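Local coordinates for protein rhamnosidase B (Bacillus sp., PDB 2OKX) that hydrolyses terminal alpha-L-rhamnose units from alpha-L-rhamnosides as a family 78 glycoside hydrolase, probably with inversion of configuration at the anomeric carbon, at residues A[570-575]-A[856-861]; A[100-105]-A[144-149]; A[574-579]-A[624-629]. All coordinates share one frame; numbering follows the deposited sequence.

Contact 1 of 3, residues A[570-575]-A[856-861]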
loop_
_atom_site.group_PDB
_atom_site.type_symbol
_atom_site.label_atom_id
_atom_site.label_comp_id
_atom_site.label_asym_id
_atom_site.label_seq_id
_atom_site.Cartn_x
_atom_site.Cartn_y
_atom_site.Cartn_z
ATOM N N SER A 570 -2.094 4.736 0.877
ATOM C CA SER A 570 -1.580 5.287 2.124
ATOM C C SER A 570 -0.679 4.350 2.928
ATOM O O SER A 570 0.547 4.448 2.848
ATOM C CB SER A 570 -2.742 5.766 3.005
ATOM O OG SER A 570 -3.649 4.712 3.280
ATOM N N TYR A 571 -1.282 3.440 3.689
ATOM C CA TYR A 571 -0.519 2.525 4.533
ATOM C C TYR A 571 0.498 1.599 3.877
ATOM O O TYR A 571 1.617 1.470 4.382
ATOM C CB TYR A 571 -1.458 1.660 5.389
ATOM C CG TYR A 571 -2.312 2.449 6.358
ATOM C CD1 TYR A 571 -3.533 2.990 5.960
ATOM C CD2 TYR A 571 -1.868 2.704 7.656
ATOM C CE1 TYR A 571 -4.291 3.773 6.827
ATOM C CE2 TYR A 571 -2.614 3.488 8.532
ATOM C CZ TYR A 571 -3.821 4.022 8.112
ATOM O OH TYR A 571 -4.539 4.838 8.956
ATOM N N GLU A 572 0.146 0.975 2.754
ATOM C CA GLU A 572 1.062 0.007 2.158
ATOM C C GLU A 572 1.613 0.203 0.742
ATOM O O GLU A 572 2.823 0.061 0.537
ATOM C CB GLU A 572 0.426 -1.385 2.270
ATOM C CG GLU A 572 -0.331 -1.587 3.588
ATOM C CD GLU A 572 -0.630 -3.044 3.900
ATOM O OE1 GLU A 572 -1.487 -3.300 4.774
ATOM O OE2 GLU A 572 -0.004 -3.931 3.287
ATOM N N GLN A 573 0.750 0.511 -0.227
ATOM C CA GLN A 573 1.197 0.681 -1.613
ATOM C C GLN A 573 1.818 -0.643 -2.073
ATOM O O GLN A 573 2.770 -0.668 -2.861
ATOM C CB GLN A 573 2.230 1.812 -1.711
ATOM C CG GLN A 573 1.659 3.211 -1.462
ATOM C CD GLN A 573 2.737 4.265 -1.228
ATOM O OE1 GLN A 573 3.808 4.223 -1.832
ATOM N NE2 GLN A 573 2.441 5.227 -0.359
ATOM N N VAL A 574 1.254 -1.739 -1.572
ATOM C CA VAL A 574 1.727 -3.089 -1.875
ATOM C C VAL A 574 0.837 -3.855 -2.850
ATOM O O VAL A 574 -0.390 -3.779 -2.779
ATOM C CB VAL A 574 1.836 -3.927 -0.572
ATOM C CG1 VAL A 574 2.152 -5.387 -0.897
ATOM C CG2 VAL A 574 2.920 -3.346 0.327
ATOM N N PHE A 575 1.462 -4.600 -3.760
ATOM C CA PHE A 575 0.698 -5.403 -4.695
ATOM C C PHE A 575 0.264 -6.685 -3.991
ATOM O O PHE A 575 1.016 -7.665 -3.931
ATOM C CB PHE A 575 1.526 -5.738 -5.945
ATOM C CG PHE A 575 0.948 -6.855 -6.786
ATOM C CD1 PHE A 575 -0.429 -7.064 -6.856
ATOM C CD2 PHE A 575 1.788 -7.702 -7.503
ATOM C CE1 PHE A 575 -0.958 -8.103 -7.629
ATOM C CE2 PHE A 575 1.273 -8.742 -8.278
ATOM C CZ PHE A 575 -0.104 -8.944 -8.339
ATOM N N LEU A 856 -13.882 3.865 11.722
ATOM C CA LEU A 856 -14.783 3.432 10.665
ATOM C C LEU A 856 -14.109 2.317 9.872
ATOM O O LEU A 856 -14.758 1.360 9.442
ATOM C CB LEU A 856 -15.111 4.613 9.737
ATOM C CG LEU A 856 -15.918 5.751 10.371
ATOM C CD1 LEU A 856 -15.937 6.976 9.454
ATOM C CD2 LEU A 856 -17.336 5.261 10.651
ATOM N N THR A 857 -12.796 2.446 9.702
ATOM C CA THR A 857 -11.993 1.495 8.941
ATOM C C THR A 857 -10.531 1.906 9.120
ATOM O O THR A 857 -10.257 3.000 9.618
ATOM C CB THR A 857 -12.353 1.579 7.434
ATOM O OG1 THR A 857 -11.543 0.670 6.676
ATOM C CG2 THR A 857 -12.125 2.997 6.922
ATOM N N ARG A 858 -9.595 1.044 8.737
ATOM C CA ARG A 858 -8.181 1.412 8.844
ATOM C C ARG A 858 -7.901 2.283 7.622
ATOM O O ARG A 858 -7.815 3.509 7.719
ATOM C CB ARG A 858 -7.275 0.176 8.811
ATOM C CG ARG A 858 -5.787 0.546 8.842
ATOM C CD ARG A 858 -4.860 -0.627 8.540
ATOM N NE ARG A 858 -5.064 -1.189 7.205
ATOM C CZ ARG A 858 -4.079 -1.641 6.431
ATOM N NH1 ARG A 858 -2.820 -1.587 6.855
ATOM N NH2 ARG A 858 -4.351 -2.168 5.240
ATOM N N SER A 859 -7.774 1.635 6.469
ATOM C CA SER A 859 -7.544 2.330 5.209
ATOM C C SER A 859 -8.884 2.802 4.641
ATOM O O SER A 859 -9.866 2.050 4.632
ATOM C CB SER A 859 -6.879 1.391 4.210
ATOM O OG SER A 859 -7.000 1.891 2.891
ATOM N N HIS A 860 -8.926 4.045 4.171
ATOM C CA HIS A 860 -10.149 4.598 3.603
ATOM C C HIS A 860 -10.174 4.474 2.086
ATOM O O HIS A 860 -11.123 4.919 1.439
ATOM C CB HIS A 860 -10.297 6.070 4.001
ATOM C CG HIS A 860 -10.665 6.268 5.437
ATOM N ND1 HIS A 860 -11.891 6.765 5.829
ATOM C CD2 HIS A 860 -9.990 5.992 6.578
ATOM C CE1 HIS A 860 -11.954 6.781 7.149
ATOM N NE2 HIS A 860 -10.814 6.317 7.627
ATOM N N CYS A 861 -9.137 3.864 1.520
ATOM C CA CYS A 861 -9.047 3.712 0.071
ATOM C C CYS A 861 -8.449 2.353 -0.300
ATOM O O CYS A 861 -7.233 2.214 -0.395
ATOM C CB CYS A 861 -8.181 4.845 -0.508
ATOM S SG CYS A 861 -8.030 4.876 -2.322
HETATM O O HOH W 1 -5.538 3.837 1.933
HETATM O O HOH W 2 -6.610 6.109 7.698
#
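Glu-572 OE1 is gripped by both terminal nitrogens of Arg-858, NH1 at 3.0 Å and NH2 at 3.1 Å, a salt bridge in which two donors converge end-on upon one oxygen. It joins two loops of the helical-barrel domain of this family, one leading into helix 577-590, the other following helix 817-833. OE1 sits close to the guanidinium plane, yet the carboxylate is turned across that plane by 77°. NH1 uses the anti lone pair of OE1, and NH2 meets the same anti side from out of the carboxylate plane. The other oxygen, OE2, is held by Trp-576 NE1, and NH2 of Arg-858 carries a second salt bridge to Glu-841. One arginine thus pairs with two acidic side chains beside a glycerol-occupied pocket.

Tyr-571 supplies the wall along which the arginine runs. With Arg-858 CG opposite its own N (chi1 177°), that carbon rests over one face of the phenol, 4.1 Å from the centroid of the Tyr-571 ring. The bend at the third torsion then brings the guanidinium back alongside Tyr-571 toward Glu-572, and NH1 ends 3.8 Å from Tyr-571 CB. Ring and guanidinium are inclined by just 23°. A methionine in place of Arg-858 would probably leave Glu-572 OE1 without either arginine donor and Glu-841 OE1 without its salt-bridge partner. At the far rim of the ring a water closes the link: it accepts from Tyr-571 OH at 2.7 Å and donates to Arg-858 O at 2.9 Å.

Contact 2 of 3, residues A[100-105]-A[144-149]; sequences SNFYYL and MACQQG
Phe-102 meets Gln-147 twice, through its backbone and through its ring, and so shows how a loop pair can dock without any regular strand pairing. Phe-102 N donates to Gln-147 O at 3.2 Å. Over one face of the phenyl lies Gln-147 CG, 3.6 Å from the centroid of the Phe-102 ring, in a close CH-pi contact, while Cys-146 SG approaches the ring obliquely, 4.0 Å from Phe-102 CZ. Gln-147 O also lies over a face of the Tyr-103 ring, near its rim.

The next shell fixes these groups. Asn-101 has CG between its own N and carbonyl carbon (chi1 57°), which swings OD1 back to accept from Tyr-103 N at 2.8 Å and closes an Asx turn around Phe-102. Its ND2 donates to a water 3.0 Å away that in turn donates to Gln-148 O. A second water joins Tyr-103 OH to Gly-149 N, accepting from that nitrogen at 2.7 Å. Farther out, the Phe-102 ring meets His-310 and Trp-622, and its side chain touches Val-574, so these two loops of the N-terminal beta-sandwich domain reach into the rest of the enzyme. With one backbone hydrogen bond, two water bridges, one aromatic face under aliphatic carbon and another under a carbonyl oxygen, the hold between the segments uses uncharged groups and probably depends more on shape and hydrogen-bond geometry than on charge.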
loop_
_atom_site.group_PDB
_atom_site.type_symbol
_atom_site.label_atom_id
_atom_site.label_comp_id
_atom_site.label_asym_id
_atom_site.label_seq_id
_atom_site.Cartn_x
_atom_site.Cartn_y
_atom_site.Cartn_z
ATOM N N SER A 100 14.926 -4.465 3.503
ATOM C CA SER A 100 13.887 -5.100 2.696
ATOM C C SER A 100 12.492 -4.656 3.138
ATOM O O SER A 100 12.295 -4.280 4.292
ATOM C CB SER A 100 13.983 -6.629 2.807
ATOM O OG SER A 100 15.196 -7.129 2.262
ATOM N N ASN A 101 11.533 -4.678 2.211
ATOM C CA ASN A 101 10.148 -4.334 2.535
ATOM C C ASN A 101 9.191 -5.160 1.667
ATOM O O ASN A 101 9.611 -6.144 1.056
ATOM C CB ASN A 101 9.877 -2.821 2.394
ATOM C CG ASN A 101 10.191 -2.274 1.007
ATOM O OD1 ASN A 101 9.839 -2.869 -0.012
ATOM N ND2 ASN A 101 10.838 -1.112 0.968
ATOM N N PHE A 102 7.919 -4.774 1.620
ATOM C CA PHE A 102 6.914 -5.517 0.853
ATOM C C PHE A 102 6.933 -5.292 -0.660
ATOM O O PHE A 102 6.121 -5.878 -1.378
ATOM C CB PHE A 102 5.504 -5.206 1.374
ATOM C CG PHE A 102 5.217 -5.727 2.762
ATOM C CD1 PHE A 102 6.233 -5.889 3.700
ATOM C CD2 PHE A 102 3.900 -5.944 3.165
ATOM C CE1 PHE A 102 5.943 -6.249 5.024
ATOM C CE2 PHE A 102 3.596 -6.301 4.481
ATOM C CZ PHE A 102 4.622 -6.451 5.416
ATOM N N TYR A 103 7.817 -4.424 -1.149
ATOM C CA TYR A 103 7.916 -4.190 -2.590
ATOM C C TYR A 103 9.356 -3.970 -3.044
ATOM O O TYR A 103 9.616 -3.395 -4.104
ATOM C CB TYR A 103 7.013 -3.022 -3.047
ATOM C CG TYR A 103 7.086 -1.719 -2.261
ATOM C CD1 TYR A 103 8.263 -0.965 -2.207
ATOM C CD2 TYR A 103 5.944 -1.200 -1.640
ATOM C CE1 TYR A 103 8.297 0.275 -1.559
ATOM C CE2 TYR A 103 5.968 0.037 -0.994
ATOM C CZ TYR A 103 7.147 0.771 -0.959
ATOM O OH TYR A 103 7.165 2.001 -0.336
ATOM N N TYR A 104 10.287 -4.465 -2.235
ATOM C CA TYR A 104 11.709 -4.346 -2.518
ATOM C C TYR A 104 12.505 -5.348 -1.690
ATOM O O TYR A 104 12.298 -5.469 -0.485
ATOM C CB TYR A 104 12.194 -2.924 -2.205
ATOM C CG TYR A 104 13.704 -2.794 -2.173
ATOM C CD1 TYR A 104 14.401 -2.813 -0.963
ATOM C CD2 TYR A 104 14.439 -2.704 -3.354
ATOM C CE1 TYR A 104 15.802 -2.752 -0.930
ATOM C CE2 TYR A 104 15.835 -2.642 -3.336
ATOM C CZ TYR A 104 16.508 -2.668 -2.121
ATOM O OH TYR A 104 17.882 -2.618 -2.108
ATOM N N LEU A 105 13.402 -6.078 -2.347
ATOM C CA LEU A 105 14.249 -7.043 -1.651
ATOM C C LEU A 105 15.653 -6.454 -1.615
ATOM O O LEU A 105 16.221 -6.116 -2.656
ATOM C CB LEU A 105 14.250 -8.397 -2.371
ATOM C CG LEU A 105 12.973 -9.239 -2.220
ATOM C CD1 LEU A 105 11.848 -8.658 -3.078
ATOM C CD2 LEU A 105 13.262 -10.669 -2.645
ATOM N N MET A 144 9.212 4.470 7.277
ATOM C CA MET A 144 7.831 4.833 6.981
ATOM C C MET A 144 6.805 3.837 7.509
ATOM O O MET A 144 5.853 4.217 8.190
ATOM C CB MET A 144 7.664 4.998 5.474
ATOM C CG MET A 144 6.369 5.666 5.045
ATOM S SD MET A 144 6.507 6.127 3.313
ATOM C CE MET A 144 4.753 6.309 2.846
ATOM N N ALA A 145 7.004 2.565 7.189
ATOM C CA ALA A 145 6.094 1.512 7.618
ATOM C C ALA A 145 6.762 0.171 7.374
ATOM O O ALA A 145 7.743 0.087 6.629
ATOM C CB ALA A 145 4.786 1.595 6.822
ATOM N N CYS A 146 6.232 -0.882 7.984
ATOM C CA CYS A 146 6.821 -2.200 7.786
ATOM C C CYS A 146 6.787 -2.575 6.309
ATOM O O CYS A 146 7.625 -3.345 5.839
ATOM C CB CYS A 146 6.083 -3.261 8.618
ATOM S SG CYS A 146 4.346 -3.561 8.167
ATOM N N GLN A 147 5.835 -2.003 5.572
ATOM C CA GLN A 147 5.684 -2.307 4.152
ATOM C C GLN A 147 6.487 -1.420 3.211
ATOM O O GLN A 147 6.791 -1.823 2.086
ATOM C CB GLN A 147 4.206 -2.196 3.724
ATOM C CG GLN A 147 3.198 -2.961 4.584
ATOM C CD GLN A 147 2.641 -2.121 5.716
ATOM O OE1 GLN A 147 3.147 -1.036 6.003
ATOM N NE2 GLN A 147 1.596 -2.623 6.372
ATOM N N GLN A 148 6.851 -0.227 3.666
ATOM C CA GLN A 148 7.522 0.716 2.784
ATOM C C GLN A 148 8.948 1.165 3.101
ATOM O O GLN A 148 9.679 0.499 3.828
ATOM C CB GLN A 148 6.612 1.937 2.634
ATOM C CG GLN A 148 5.127 1.560 2.560
ATOM C CD GLN A 148 4.297 2.604 1.842
ATOM O OE1 GLN A 148 3.223 3.004 2.309
ATOM N NE2 GLN A 148 4.787 3.049 0.697
ATOM N N GLY A 149 9.329 2.305 2.527
ATOM C CA GLY A 149 10.665 2.843 2.727
ATOM C C GLY A 149 10.817 3.753 3.929
ATOM O O GLY A 149 10.558 3.345 5.059
HETATM O O HOH W 3 12.735 -0.386 3.218
HETATM O O HOH W 4 8.478 4.268 0.862
#

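Contact 3 of 3, residues A[574-579]-A[624-629]. With GOL (glycerol), chain J.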
loop_
_atom_site.group_PDB
_atom_site.type_symbol
_atom_site.label_atom_id
_atom_site.label_comp_id
_atom_site.label_asym_id
_atom_site.label_seq_id
_atom_site.Cartn_x
_atom_site.Cartn_y
_atom_site.Cartn_z
ATOM N N VAL A 574 1.254 -1.739 -1.572
ATOM C CA VAL A 574 1.727 -3.089 -1.875
ATOM C C VAL A 574 0.837 -3.855 -2.850
ATOM O O VAL A 574 -0.390 -3.779 -2.779
ATOM C CB VAL A 574 1.836 -3.927 -0.572
ATOM C CG1 VAL A 574 2.152 -5.387 -0.897
ATOM C CG2 VAL A 574 2.920 -3.346 0.327
ATOM N N PHE A 575 1.462 -4.600 -3.760
ATOM C CA PHE A 575 0.698 -5.403 -4.695
ATOM C C PHE A 575 0.264 -6.685 -3.991
ATOM O O PHE A 575 1.016 -7.665 -3.931
ATOM C CB PHE A 575 1.526 -5.738 -5.945
ATOM C CG PHE A 575 0.948 -6.855 -6.786
ATOM C CD1 PHE A 575 -0.429 -7.064 -6.856
ATOM C CD2 PHE A 575 1.788 -7.702 -7.503
ATOM C CE1 PHE A 575 -0.958 -8.103 -7.629
ATOM C CE2 PHE A 575 1.273 -8.742 -8.278
ATOM C CZ PHE A 575 -0.104 -8.944 -8.339
ATOM N N TRP A 576 -0.942 -6.659 -3.433
ATOM C CA TRP A 576 -1.494 -7.827 -2.772
ATOM C C TRP A 576 -2.272 -8.584 -3.840
ATOM O O TRP A 576 -3.133 -8.020 -4.517
ATOM C CB TRP A 576 -2.415 -7.420 -1.625
ATOM C CG TRP A 576 -1.688 -7.095 -0.349
ATOM C CD1 TRP A 576 -1.208 -5.875 0.044
ATOM C CD2 TRP A 576 -1.422 -7.997 0.729
ATOM N NE1 TRP A 576 -0.672 -5.963 1.312
ATOM C CE2 TRP A 576 -0.794 -7.255 1.754
ATOM C CE3 TRP A 576 -1.663 -9.364 0.934
ATOM C CZ2 TRP A 576 -0.405 -7.833 2.968
ATOM C CZ3 TRP A 576 -1.276 -9.940 2.143
ATOM C CH2 TRP A 576 -0.655 -9.173 3.144
ATOM N N VAL A 577 -1.950 -9.862 -3.989
ATOM C CA VAL A 577 -2.565 -10.706 -5.003
ATOM C C VAL A 577 -4.078 -10.838 -4.904
ATOM O O VAL A 577 -4.784 -10.670 -5.899
ATOM C CB VAL A 577 -1.922 -12.103 -4.979
ATOM C CG1 VAL A 577 -2.518 -12.984 -6.073
ATOM C CG2 VAL A 577 -0.413 -11.963 -5.161
ATOM N N GLY A 578 -4.579 -11.136 -3.712
ATOM C CA GLY A 578 -6.013 -11.289 -3.551
ATOM C C GLY A 578 -6.798 -10.068 -3.991
ATOM O O GLY A 578 -7.789 -10.182 -4.716
ATOM N N ASP A 579 -6.357 -8.892 -3.556
ATOM C CA ASP A 579 -7.035 -7.648 -3.901
ATOM C C ASP A 579 -7.099 -7.436 -5.414
ATOM O O ASP A 579 -8.124 -7.005 -5.950
ATOM C CB ASP A 579 -6.311 -6.441 -3.287
ATOM C CG ASP A 579 -6.134 -6.549 -1.782
ATOM O OD1 ASP A 579 -6.320 -5.521 -1.090
ATOM O OD2 ASP A 579 -5.789 -7.642 -1.289
ATOM N N SER A 624 5.008 -14.807 2.991
ATOM C CA SER A 624 3.693 -15.055 3.559
ATOM C C SER A 624 2.779 -15.668 2.511
ATOM O O SER A 624 2.838 -15.306 1.334
ATOM C CB SER A 624 3.093 -13.740 4.061
ATOM O OG SER A 624 1.766 -13.919 4.516
ATOM N N VAL A 625 1.935 -16.597 2.945
ATOM C CA VAL A 625 1.010 -17.267 2.045
ATOM C C VAL A 625 -0.420 -17.270 2.558
ATOM O O VAL A 625 -0.671 -17.507 3.741
ATOM C CB VAL A 625 1.411 -18.754 1.811
ATOM C CG1 VAL A 625 0.300 -19.480 1.051
ATOM C CG2 VAL A 625 2.710 -18.835 1.036
ATOM N N ILE A 626 -1.350 -16.991 1.652
ATOM C CA ILE A 626 -2.772 -17.030 1.954
ATOM C C ILE A 626 -3.346 -17.861 0.809
ATOM O O ILE A 626 -3.389 -17.410 -0.338
ATOM C CB ILE A 626 -3.419 -15.634 1.949
ATOM C CG1 ILE A 626 -2.823 -14.775 3.068
ATOM C CG2 ILE A 626 -4.926 -15.769 2.149
ATOM C CD1 ILE A 626 -3.419 -13.376 3.158
ATOM N N PRO A 627 -3.762 -19.104 1.099
ATOM C CA PRO A 627 -4.324 -19.983 0.066
ATOM C C PRO A 627 -5.311 -19.292 -0.878
ATOM O O PRO A 627 -5.146 -19.340 -2.094
ATOM C CB PRO A 627 -4.971 -21.097 0.881
ATOM C CG PRO A 627 -4.032 -21.214 2.059
ATOM C CD PRO A 627 -3.783 -19.760 2.420
ATOM N N ASN A 628 -6.333 -18.653 -0.320
ATOM C CA ASN A 628 -7.332 -17.973 -1.141
ATOM C C ASN A 628 -6.733 -16.927 -2.084
ATOM O O ASN A 628 -7.215 -16.755 -3.203
ATOM C CB ASN A 628 -8.398 -17.332 -0.248
ATOM C CG ASN A 628 -9.361 -18.352 0.338
ATOM O OD1 ASN A 628 -10.022 -18.098 1.352
ATOM N ND2 ASN A 628 -9.458 -19.511 -0.310
ATOM N N TRP A 629 -5.689 -16.225 -1.647
ATOM C CA TRP A 629 -5.079 -15.224 -2.513
ATOM C C TRP A 629 -4.494 -15.899 -3.747
ATOM O O TRP A 629 -4.629 -15.395 -4.862
ATOM C CB TRP A 629 -3.976 -14.444 -1.784
ATOM C CG TRP A 629 -4.455 -13.262 -0.949
ATOM C CD1 TRP A 629 -3.746 -12.124 -0.672
ATOM C CD2 TRP A 629 -5.698 -13.140 -0.237
ATOM N NE1 TRP A 629 -4.464 -11.308 0.165
ATOM C CE2 TRP A 629 -5.664 -11.905 0.450
ATOM C CE3 TRP A 629 -6.835 -13.952 -0.111
ATOM C CZ2 TRP A 629 -6.722 -11.463 1.253
ATOM C CZ3 TRP A 629 -7.888 -13.512 0.688
ATOM C CH2 TRP A 629 -7.822 -12.277 1.360
HETATM C C1 GOL J . -3.784 -5.428 2.731
HETATM O O1 GOL J . -4.239 -4.276 3.169
HETATM C C2 GOL J . -4.944 -6.332 2.303
HETATM O O2 GOL J . -5.735 -5.701 1.307
HETATM C C3 GOL J . -4.393 -7.655 1.780
HETATM O O3 GOL J . -5.442 -8.517 1.348
#
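The backbone of Gly-578 passes over one face of the Trp-629 indole, and here the packing is tightest. Its CA stands 3.7 Å from the centroid of the Trp-629 five-membered ring, almost straight above it, and Gly-578 N comes to 3.3 Å from Trp-629 CD1. A CB on Gly-578 would run into the ring, so the lack of a side chain is what permits the approach. The opposite face of the same indole is covered by Ile-626 CG2, leaving Trp-629 clamped between the first turn of helix 577-590 and the residue at the N-cap position of helix 627-644. Val-577 CG1 extends the close fit to Trp-629 O, 3.4 Å away.

Toward the other side the contact opens into a pocket occupied by a glycerol, probably from the crystallisation liquor. Trp-576 and Trp-629 meet rim to rim with planes 81° apart, neither over the other's face, and Trp-576 CE3 is 3.5 Å from Trp-629 NE1. The Trp-576 ring turns a face to the glycerol, whose C3 lies 3.2 Å from Trp-576 CD2. With CG of Asp-579 set beside its own N (chi1 -55°), the carboxylate can take glycerol O3 on OD2 at 2.8 Å; the modelled approach of glycerol O2 to OD1 is doubtfully short. Trp-629 NE1 adds a weak bond to O3, and Asp-567 binds the same molecule. A small polyol lying over an aromatic face and held through its hydroxyls by carboxylates is characteristic of sugar-binding pockets, and this one, lined by the starts of two helices, is consistent with the rhamnoside site of the alpha/alpha barrel.

Overall arrangement
The three contacts lie at the corners of a nearly equilateral triangle where the N-terminal beta-sandwich meets the helical barrel, their centres about 14 Å (contacts 1 and 2), 15 Å (1 and 3) and 16 Å (2 and 3) apart. Contacts 1 and 3 start from one continuous run of chain, sharing Val-574 and Phe-575, and Trp-576 reaches back from one to Glu-572 of the other. Contact 2 belongs to a different domain family but touches both: Gln-148 packs on the 570-573 loop, and Phe-102 CB lies 3.4 Å from Val-574 CG2. Glycerol molecules, more than one, come near side chains of all three contacts, which suggests that 144-149 may help to border the same probable substrate pocket.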